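Local coordinates for protein putative carbohydrate-active enzyme (Uncultured organism, PDB 5WH8) that probably hydrolyses glycosidic bonds in cellulose, this chain being the glycoside hydrolase family 5 module of a longer, multi-modular protein, at residues F273-E278 with G286-G291; K81-Y86 with L122-P127; G5-H10 with N59-R64. All blocks are in the same frame, centred on the assembly; numbering follows the deposited sequence.

Interaction 1: residues F273-E278 with G286-G291; sequences FADKPE and GASNSG. With EDO (1,2-ethanediol), chain M.
A single carboxylate oxygen, OD2 of D275, takes two bonds from S288, and these are the two clear hydrogen bonds of the contact. The hydroxyl OG of S288 donates to D275 OD2 at 2.8 Å, approaching on the syn side and 32° out of the carboxylate plane. The backbone N of S288 reaches D275 OD2 at 3.0 Å from the same face but higher, 47° out of that plane, with a nearly straight N-H (161°). D275 CG and S288 OG each sit between their own backbone N and carbonyl carbon, which folds the hydroxyl beside its own amide so that both donors converge on one acceptor. D275 CB also lies 4.4 Å from A287 CB.

Farther along the loop, a 1,2-ethanediol, probably from the crystallisation liquor, lies at the E278 carboxylate. E278 OE1 accepts from O2 of the diol at 2.8 Å, whereas the very short approach of diol O1 to E278 OE2 is doubtful in detail. H37 and W271 are further partners at this spot, the first bound to E278 and the second to the diol.

S288 lies in the first turn of helix 287-290, where amides lack a preceding turn to bond. D275 supplies such an acceptor from the loop after strand 268-273, and the helix start probably stabilises its negative charge.

Interaction 2: residues K81-Y86 with L122-P127; sequences KSKDDY and LDDAIP. With EDO (1,2-ethanediol), chain J.
K83 and D124 form a salt bridge between the opening turns of helices 83-100 and 122-135, and these two side chains make up the whole direct contact. The nearest CA atoms, those of K83 and D124, are 8.7 Å apart, so the gap is spanned by side chains alone.

The close part is narrow. K83 NZ donates to D124 OD1 at 2.8 Å, on the syn side of that oxygen and 31° out of the carboxylate plane. The aliphatic end of the lysine lies against the same oxygen, with K83 CE at 3.4 Å and K83 CD at 3.5 Å from D124 OD1. Chi1 of K83 (-67°) turns CG anti to the carbonyl carbon, and the chain then runs fully extended to its ammonium, meeting the aspartate side chain at about a right angle. Y75 and N78 touch the lysine, and T76 and W108 the aspartate.

The looser part is hydrated. A water accepts from K83 NZ at 2.8 Å and donates to D124 OD2 at 3.2 Å, bridging the oxygen that lacks a direct bond to the lysine. With just 82 Å² buried, the pair is a surface link in which solvent probably screens much of the attraction. On helix 83-100 the N-cap residue S82 accepts from D85 N through OG at 3.2 Å, which fixes the turn that carries K83.

These helices follow the second and third strands of the barrel, so the bridge joins neighbouring outer helices at their N-terminal ends, an arrangement belonging to the (beta/alpha)8 or TIM-barrel fold of family 5.

Interaction 3: residues G5-H10 with N59-R64; sequences GSPVYH and NIDIFR
P7, the first residue of helix 7-11, faces the turn just ahead of strand 62-68, its CA lying 5.7 Å from that of D61 with no hydrogen bond directly joining the two segments. The contact is therefore one of van der Waals packing, and all three residues that meet in it are buried.

The pyrrolidine ring of P7 does the touching through CG and CB. P7 CG sits 3.6 Å from D61 OD1 and 3.9 Å from D61 CA, so the ring corner rests where the aspartate leaves its backbone. Two carbonyl oxygens lie near the ring as well: P7 CG is 4.0 Å from I60 O, and P7 CB is 4.0 Å from D61 O. The two side chains cross at about a right angle. In D61, chi1 of -59° sets CG beside the backbone N and swings the carboxylate toward the proline.

The carboxylate is not left to the proline alone. K311 makes a salt bridge to D61 OD1, Y313 donates its hydroxyl to the same oxygen, and the backbone N of R32 bonds OD2, which together probably offset the buried charge. On the helix side, S6 is the N-cap: its OG accepts a weak bond from Y9 N at 3.3 Å, while H10 N bonds S6 O at 3.0 Å, holding P7 in the first turn.

Helix 7-11 sits at the N-terminal ends of strands 62-68 and 103-109. V8 makes a backbone hydrogen bond with G101 and its side chain packs on Y103 of strand 103-109, D61 is joined by backbone bonds to both R32 and Y103, and I60 points the other way, onto L54 and V55 of helix 48-56.

In the fold
From the N terminus, interaction 3 closes first: 5-10 meets 59-64 after a loop of 48 residues that includes the 15-17/20-22 hairpin, strand 32-36 and helix 48-56, tying the N-terminal helix to the base of the second barrel strand. Interaction 2 follows, with 35 residues between its segments, and joins the helices on either side of strand 103-109. Interaction 1 comes last, closing a loop of seven residues that ties the chain leaving strand 268-273 to helix 287-290. The three lie in series, neither nested nor crossed. Interactions 1 and 3 nevertheless touch, F273 CB packing on F63 CE1 at 4.3 Å, whereas interaction 2 stays about 10 Å from interaction 3 at the nearest atoms.

Interaction 1: residues F273-E278 with G286-G291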
loop_
_atom_site.group_PDB
_atom_site.type_symbol
_atom_site.label_atom_id
_atom_site.label_comp_id
_atom_site.label_asym_id
_atom_site.label_seq_id
_atom_site.Cartn_x
_atom_site.Cartn_y
_atom_site.Cartn_z
ATOM N N PHE A 273 -0.193 10.465 4.547
ATOM C CA PHE A 273 -0.596 10.931 5.873
ATOM C C PHE A 273 0.620 11.441 6.620
ATOM O O PHE A 273 1.351 10.664 7.256
ATOM C CB PHE A 273 -1.266 9.809 6.664
ATOM C CG PHE A 273 -1.908 10.278 7.948
ATOM C CD1 PHE A 273 -3.080 11.009 7.935
ATOM C CD2 PHE A 273 -1.327 9.983 9.165
ATOM C CE1 PHE A 273 -3.672 11.430 9.139
ATOM C CE2 PHE A 273 -1.914 10.385 10.356
ATOM C CZ PHE A 273 -3.083 11.107 10.343
ATOM N N ALA A 274 0.849 12.747 6.510
ATOM C CA ALA A 274 2.011 13.416 7.068
ATOM C C ALA A 274 1.692 14.908 7.050
ATOM O O ALA A 274 0.771 15.321 6.330
ATOM C CB ALA A 274 3.260 13.112 6.256
ATOM N N ASP A 275 2.424 15.702 7.835
ATOM C CA ASP A 275 2.208 17.157 7.867
ATOM C C ASP A 275 3.388 17.942 7.298
ATOM O O ASP A 275 3.593 19.095 7.654
ATOM C CB ASP A 275 1.894 17.618 9.297
ATOM C CG ASP A 275 3.027 17.360 10.274
ATOM O OD1 ASP A 275 3.975 16.616 9.954
ATOM O OD2 ASP A 275 2.950 17.913 11.403
ATOM N N LYS A 276 4.152 17.315 6.405
ATOM C CA LYS A 276 5.176 18.006 5.616
ATOM C C LYS A 276 4.549 19.139 4.798
ATOM O O LYS A 276 3.453 18.976 4.259
ATOM C CB LYS A 276 5.881 17.001 4.691
ATOM C CG LYS A 276 7.108 17.528 3.965
ATOM C CD LYS A 276 7.857 16.405 3.293
ATOM C CE LYS A 276 9.105 16.897 2.549
ATOM N NZ LYS A 276 9.900 17.826 3.412
ATOM N N PRO A 277 5.230 20.299 4.674
ATOM C CA PRO A 277 4.619 21.399 3.927
ATOM C C PRO A 277 4.781 21.235 2.409
ATOM O O PRO A 277 5.434 22.028 1.729
ATOM C CB PRO A 277 5.356 22.651 4.468
ATOM C CG PRO A 277 6.629 22.165 4.961
ATOM C CD PRO A 277 6.456 20.721 5.382
ATOM N N GLU A 278 4.159 20.183 1.883
ATOM C CA GLU A 278 4.065 19.962 0.436
ATOM C C GLU A 278 2.610 19.597 0.138
ATOM O O GLU A 278 1.921 19.026 0.997
ATOM C CB GLU A 278 5.010 18.845 -0.050
ATOM C CG GLU A 278 4.770 17.484 0.624
ATOM C CD GLU A 278 5.851 16.452 0.328
ATOM O OE1 GLU A 278 6.916 16.822 -0.207
ATOM O OE2 GLU A 278 5.638 15.263 0.647
ATOM N N GLY A 286 2.150 21.281 11.248
ATOM C CA GLY A 286 1.919 21.441 12.669
ATOM C C GLY A 286 0.860 20.528 13.268
ATOM O O GLY A 286 0.687 20.491 14.476
ATOM N N ALA A 287 0.149 19.767 12.439
ATOM C CA ALA A 287 -0.860 18.864 12.970
ATOM C C ALA A 287 -0.262 17.789 13.893
ATOM O O ALA A 287 -0.925 17.337 14.827
ATOM C CB ALA A 287 -1.637 18.205 11.829
ATOM N N SER A 288 0.973 17.357 13.641
ATOM C CA SER A 288 1.564 16.338 14.522
ATOM C C SER A 288 2.006 16.949 15.858
ATOM O O SER A 288 2.156 16.219 16.837
ATOM C CB SER A 288 2.742 15.622 13.854
ATOM O OG SER A 288 3.835 16.476 13.637
ATOM N N ASN A 289 2.195 18.267 15.905
ATOM C CA ASN A 289 2.503 18.955 17.168
ATOM C C ASN A 289 1.251 19.101 18.029
ATOM O O ASN A 289 1.295 18.867 19.236
ATOM C CB ASN A 289 3.105 20.341 16.918
ATOM C CG ASN A 289 4.520 20.283 16.357
ATOM O OD1 ASN A 289 5.264 19.332 16.601
ATOM N ND2 ASN A 289 4.897 21.317 15.614
ATOM N N SER A 290 0.128 19.451 17.397
ATOM C CA SER A 290 -1.139 19.617 18.101
ATOM C C SER A 290 -1.855 18.305 18.388
ATOM O O SER A 290 -2.650 18.202 19.331
ATOM C CB SER A 290 -2.076 20.513 17.280
ATOM O OG SER A 290 -2.467 19.844 16.090
ATOM N N GLY A 291 -1.598 17.298 17.565
ATOM C CA GLY A 291 -2.302 16.035 17.672
ATOM C C GLY A 291 -3.679 16.062 17.040
ATOM O O GLY A 291 -4.504 15.205 17.323
HETATM C C1 EDO M . 7.566 13.000 -1.374
HETATM O O1 EDO M . 6.320 13.606 -0.987
HETATM C C2 EDO M . 8.794 13.900 -1.162
HETATM O O2 EDO M . 8.728 14.664 0.058
#

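Interaction 2: residues K81-Y86 with L122-P127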
loop_
_atom_site.group_PDB
_atom_site.type_symbol
_atom_site.label_atom_id
_atom_site.label_comp_id
_atom_site.label_asym_id
_atom_site.label_seq_id
_atom_site.Cartn_x
_atom_site.Cartn_y
_atom_site.Cartn_z
ATOM N N LYS A 81 17.030 3.476 13.528
ATOM C CA LYS A 81 16.929 2.268 14.363
ATOM C C LYS A 81 17.750 1.123 13.780
ATOM O O LYS A 81 17.902 1.041 12.575
ATOM C CB LYS A 81 15.460 1.812 14.487
ATOM C CG LYS A 81 14.598 2.707 15.332
ATOM C CD LYS A 81 13.177 2.149 15.406
ATOM C CE LYS A 81 12.268 3.074 16.154
ATOM N NZ LYS A 81 12.475 2.990 17.639
ATOM N N SER A 82 18.268 0.211 14.623
ATOM C CA SER A 82 18.821 -1.050 14.126
ATOM C C SER A 82 17.753 -1.809 13.329
ATOM O O SER A 82 16.563 -1.624 13.576
ATOM C CB SER A 82 19.321 -1.931 15.280
ATOM O OG SER A 82 18.228 -2.557 15.923
ATOM N N LYS A 83 18.173 -2.649 12.389
ATOM C CA LYS A 83 17.250 -3.406 11.544
ATOM C C LYS A 83 16.233 -4.230 12.345
ATOM O O LYS A 83 15.033 -4.222 12.033
ATOM C CB LYS A 83 18.049 -4.302 10.585
ATOM C CG LYS A 83 18.840 -3.486 9.567
ATOM C CD LYS A 83 19.807 -4.308 8.754
ATOM C CE LYS A 83 20.717 -3.376 7.941
ATOM N NZ LYS A 83 21.726 -4.122 7.128
ATOM N N ASP A 84 16.677 -4.932 13.387
ATOM C CA ASP A 84 15.746 -5.744 14.171
ATOM C C ASP A 84 14.814 -4.878 15.023
ATOM O O ASP A 84 13.660 -5.249 15.257
ATOM C CB ASP A 84 16.509 -6.734 15.061
ATOM C CG ASP A 84 17.098 -7.885 14.272
ATOM O OD1 ASP A 84 16.307 -8.745 13.815
ATOM O OD2 ASP A 84 18.341 -7.942 14.108
ATOM N N ASP A 85 15.297 -3.735 15.501
ATOM C CA ASP A 85 14.409 -2.815 16.212
ATOM C C ASP A 85 13.398 -2.136 15.267
ATOM O O ASP A 85 12.288 -1.820 15.670
ATOM C CB ASP A 85 15.191 -1.748 16.948
ATOM C CG ASP A 85 15.955 -2.306 18.133
ATOM O OD1 ASP A 85 15.428 -3.221 18.800
ATOM O OD2 ASP A 85 17.072 -1.812 18.401
ATOM N N TYR A 86 13.801 -1.888 14.029
ATOM C CA TYR A 86 12.882 -1.337 13.033
ATOM C C TYR A 86 11.779 -2.388 12.811
ATOM O O TYR A 86 10.587 -2.053 12.738
ATOM C CB TYR A 86 13.661 -1.002 11.744
ATOM C CG TYR A 86 13.098 0.079 10.851
ATOM C CD1 TYR A 86 11.731 0.175 10.612
ATOM C CD2 TYR A 86 13.940 0.983 10.218
ATOM C CE1 TYR A 86 11.212 1.149 9.775
ATOM C CE2 TYR A 86 13.414 1.972 9.368
ATOM C CZ TYR A 86 12.054 2.031 9.148
ATOM O OH TYR A 86 11.504 2.991 8.307
ATOM N N LEU A 122 18.644 -7.192 -1.687
ATOM C CA LEU A 122 18.332 -8.557 -1.252
ATOM C C LEU A 122 19.057 -9.009 0.015
ATOM O O LEU A 122 18.513 -9.841 0.758
ATOM C CB LEU A 122 18.627 -9.565 -2.380
ATOM C CG LEU A 122 17.513 -9.700 -3.414
ATOM C CD1 LEU A 122 17.987 -10.440 -4.653
ATOM C CD2 LEU A 122 16.321 -10.408 -2.815
ATOM N N ASP A 123 20.263 -8.495 0.266
ATOM C CA ASP A 123 20.984 -8.877 1.484
ATOM C C ASP A 123 20.173 -8.546 2.736
ATOM O O ASP A 123 20.327 -9.216 3.758
ATOM C CB ASP A 123 22.349 -8.193 1.573
ATOM C CG ASP A 123 23.348 -8.724 0.564
ATOM O OD1 ASP A 123 23.194 -9.875 0.105
ATOM O OD2 ASP A 123 24.308 -7.987 0.258
ATOM N N ASP A 124 19.339 -7.499 2.669
ATOM C CA ASP A 124 18.429 -7.156 3.767
ATOM C C ASP A 124 16.983 -7.592 3.520
ATOM O O ASP A 124 16.262 -7.906 4.471
ATOM C CB ASP A 124 18.469 -5.649 4.026
ATOM C CG ASP A 124 19.769 -5.221 4.621
ATOM O OD1 ASP A 124 20.178 -5.845 5.629
ATOM O OD2 ASP A 124 20.406 -4.336 4.037
ATOM N N ALA A 125 16.561 -7.624 2.259
ATOM C CA ALA A 125 15.170 -7.957 1.941
ATOM C C ALA A 125 14.815 -9.413 2.275
ATOM O O ALA A 125 13.714 -9.716 2.720
ATOM C CB ALA A 125 14.887 -7.684 0.475
ATOM N N ILE A 126 15.758 -10.327 2.045
ATOM C CA ILE A 126 15.502 -11.731 2.356
ATOM C C ILE A 126 15.293 -11.954 3.876
ATOM O O ILE A 126 14.279 -12.521 4.262
ATOM C CB ILE A 126 16.653 -12.623 1.805
ATOM C CG1 ILE A 126 16.615 -12.672 0.270
ATOM C CG2 ILE A 126 16.593 -14.029 2.357
ATOM C CD1 ILE A 126 15.420 -13.301 -0.316
ATOM N N PRO A 127 16.229 -11.497 4.739
ATOM C CA PRO A 127 15.943 -11.674 6.177
ATOM C C PRO A 127 14.742 -10.873 6.688
ATOM O O PRO A 127 14.031 -11.355 7.577
ATOM C CB PRO A 127 17.229 -11.213 6.869
ATOM C CG PRO A 127 18.108 -10.660 5.811
ATOM C CD PRO A 127 17.618 -11.103 4.485
HETATM C C1 EDO J . 13.349 -9.424 15.267
HETATM O O1 EDO J . 13.674 -8.870 13.985
HETATM C C2 EDO J . 12.283 -8.600 15.981
HETATM O O2 EDO J . 12.844 -7.372 16.463
HETATM O O HOH W 1 22.967 -2.688 5.113
#

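Interaction 3: residues G5-H10 with N59-R64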
loop_
_atom_site.group_PDB
_atom_site.type_symbol
_atom_site.label_atom_id
_atom_site.label_comp_id
_atom_site.label_asym_id
_atom_site.label_seq_id
_atom_site.Cartn_x
_atom_site.Cartn_y
_atom_site.Cartn_z
ATOM N N GLY A 5 -17.883 -4.485 13.188
ATOM C CA GLY A 5 -18.191 -3.400 12.282
ATOM C C GLY A 5 -16.986 -2.866 11.532
ATOM O O GLY A 5 -17.131 -1.977 10.683
ATOM N N SER A 6 -15.805 -3.417 11.801
ATOM C CA SER A 6 -14.584 -2.933 11.147
ATOM C C SER A 6 -14.390 -3.563 9.771
ATOM O O SER A 6 -14.973 -4.617 9.491
ATOM C CB SER A 6 -13.351 -3.222 12.016
ATOM O OG SER A 6 -13.104 -4.616 12.157
ATOM N N PRO A 7 -13.560 -2.938 8.916
ATOM C CA PRO A 7 -13.305 -3.513 7.586
ATOM C C PRO A 7 -12.830 -4.976 7.610
ATOM O O PRO A 7 -13.268 -5.784 6.790
ATOM C CB PRO A 7 -12.231 -2.564 7.003
ATOM C CG PRO A 7 -12.581 -1.207 7.636
ATOM C CD PRO A 7 -12.985 -1.579 9.063
ATOM N N VAL A 8 -11.971 -5.358 8.552
ATOM C CA VAL A 8 -11.456 -6.736 8.578
ATOM C C VAL A 8 -12.529 -7.685 9.150
ATOM O O VAL A 8 -12.647 -8.829 8.727
ATOM C CB VAL A 8 -10.135 -6.864 9.393
ATOM C CG1 VAL A 8 -9.667 -8.329 9.455
ATOM C CG2 VAL A 8 -9.050 -5.962 8.807
ATOM N N TYR A 9 -13.318 -7.205 10.105
ATOM C CA TYR A 9 -14.474 -7.967 10.576
ATOM C C TYR A 9 -15.428 -8.333 9.412
ATOM O O TYR A 9 -15.935 -9.487 9.328
ATOM C CB TYR A 9 -15.193 -7.155 11.647
ATOM C CG TYR A 9 -16.412 -7.826 12.224
ATOM C CD1 TYR A 9 -17.652 -7.675 11.633
ATOM C CD2 TYR A 9 -16.315 -8.621 13.363
ATOM C CE1 TYR A 9 -18.795 -8.303 12.175
ATOM C CE2 TYR A 9 -17.433 -9.246 13.903
ATOM C CZ TYR A 9 -18.666 -9.080 13.309
ATOM O OH TYR A 9 -19.765 -9.720 13.865
ATOM N N HIS A 10 -15.669 -7.364 8.529
ATOM C CA HIS A 10 -16.601 -7.539 7.421
ATOM C C HIS A 10 -16.080 -8.450 6.315
ATOM O O HIS A 10 -16.869 -9.176 5.698
ATOM C CB HIS A 10 -16.969 -6.179 6.821
ATOM C CG HIS A 10 -17.962 -5.405 7.630
ATOM N ND1 HIS A 10 -19.177 -5.936 8.001
ATOM C CD2 HIS A 10 -17.934 -4.144 8.128
ATOM C CE1 HIS A 10 -19.852 -5.038 8.700
ATOM N NE2 HIS A 10 -19.119 -3.944 8.796
ATOM N N ASN A 59 -12.538 7.097 8.064
ATOM C CA ASN A 59 -13.183 5.900 7.517
ATOM C C ASN A 59 -12.264 5.077 6.600
ATOM O O ASN A 59 -12.730 4.476 5.630
ATOM C CB ASN A 59 -14.460 6.284 6.757
ATOM C CG ASN A 59 -15.363 7.190 7.569
ATOM O OD1 ASN A 59 -15.587 8.356 7.223
ATOM N ND2 ASN A 59 -15.873 6.662 8.668
ATOM N N ILE A 60 -10.964 5.016 6.902
ATOM C CA ILE A 60 -10.069 4.238 6.045
ATOM C C ILE A 60 -10.297 2.742 6.237
ATOM O O ILE A 60 -10.735 2.305 7.309
ATOM C CB ILE A 60 -8.553 4.531 6.276
ATOM C CG1 ILE A 60 -8.030 4.079 7.654
ATOM C CG2 ILE A 60 -8.246 6.016 6.014
ATOM C CD1 ILE A 60 -6.506 4.084 7.762
ATOM N N ASP A 61 -9.995 1.979 5.192
ATOM C CA ASP A 61 -10.086 0.519 5.213
ATOM C C ASP A 61 -8.729 -0.145 5.393
ATOM O O ASP A 61 -8.658 -1.338 5.718
ATOM C CB ASP A 61 -10.661 -0.011 3.912
ATOM C CG ASP A 61 -12.048 0.511 3.605
ATOM O OD1 ASP A 61 -12.928 0.482 4.499
ATOM O OD2 ASP A 61 -12.240 0.942 2.443
ATOM N N ILE A 62 -7.663 0.612 5.133
ATOM C CA ILE A 62 -6.316 0.070 4.980
ATOM C C ILE A 62 -5.282 1.192 5.245
ATOM O O ILE A 62 -5.526 2.370 4.908
ATOM C CB ILE A 62 -6.145 -0.542 3.560
ATOM C CG1 ILE A 62 -4.765 -1.204 3.386
ATOM C CG2 ILE A 62 -6.415 0.489 2.476
ATOM C CD1 ILE A 62 -4.780 -2.169 2.200
ATOM N N PHE A 63 -4.153 0.835 5.866
ATOM C CA PHE A 63 -3.033 1.746 6.077
ATOM C C PHE A 63 -1.770 1.093 5.551
ATOM O O PHE A 63 -1.560 -0.093 5.743
ATOM C CB PHE A 63 -2.849 2.101 7.578
ATOM C CG PHE A 63 -1.948 3.288 7.806
ATOM C CD1 PHE A 63 -2.349 4.569 7.483
ATOM C CD2 PHE A 63 -0.669 3.110 8.295
ATOM C CE1 PHE A 63 -1.507 5.649 7.638
ATOM C CE2 PHE A 63 0.182 4.193 8.465
ATOM C CZ PHE A 63 -0.234 5.460 8.155
ATOM N N ARG A 64 -0.918 1.879 4.910
ATOM C CA ARG A 64 0.326 1.375 4.327
ATOM C C ARG A 64 1.539 1.932 5.074
ATOM O O ARG A 64 1.665 3.137 5.259
ATOM C CB ARG A 64 0.368 1.747 2.840
ATOM C CG ARG A 64 1.670 1.441 2.110
ATOM C CD ARG A 64 1.476 1.884 0.695
ATOM N NE ARG A 64 2.491 1.571 -0.308
ATOM C CZ ARG A 64 3.257 2.461 -0.940
ATOM N NH1 ARG A 64 3.293 3.746 -0.598
ATOM N NH2 ARG A 64 4.030 2.048 -1.921
#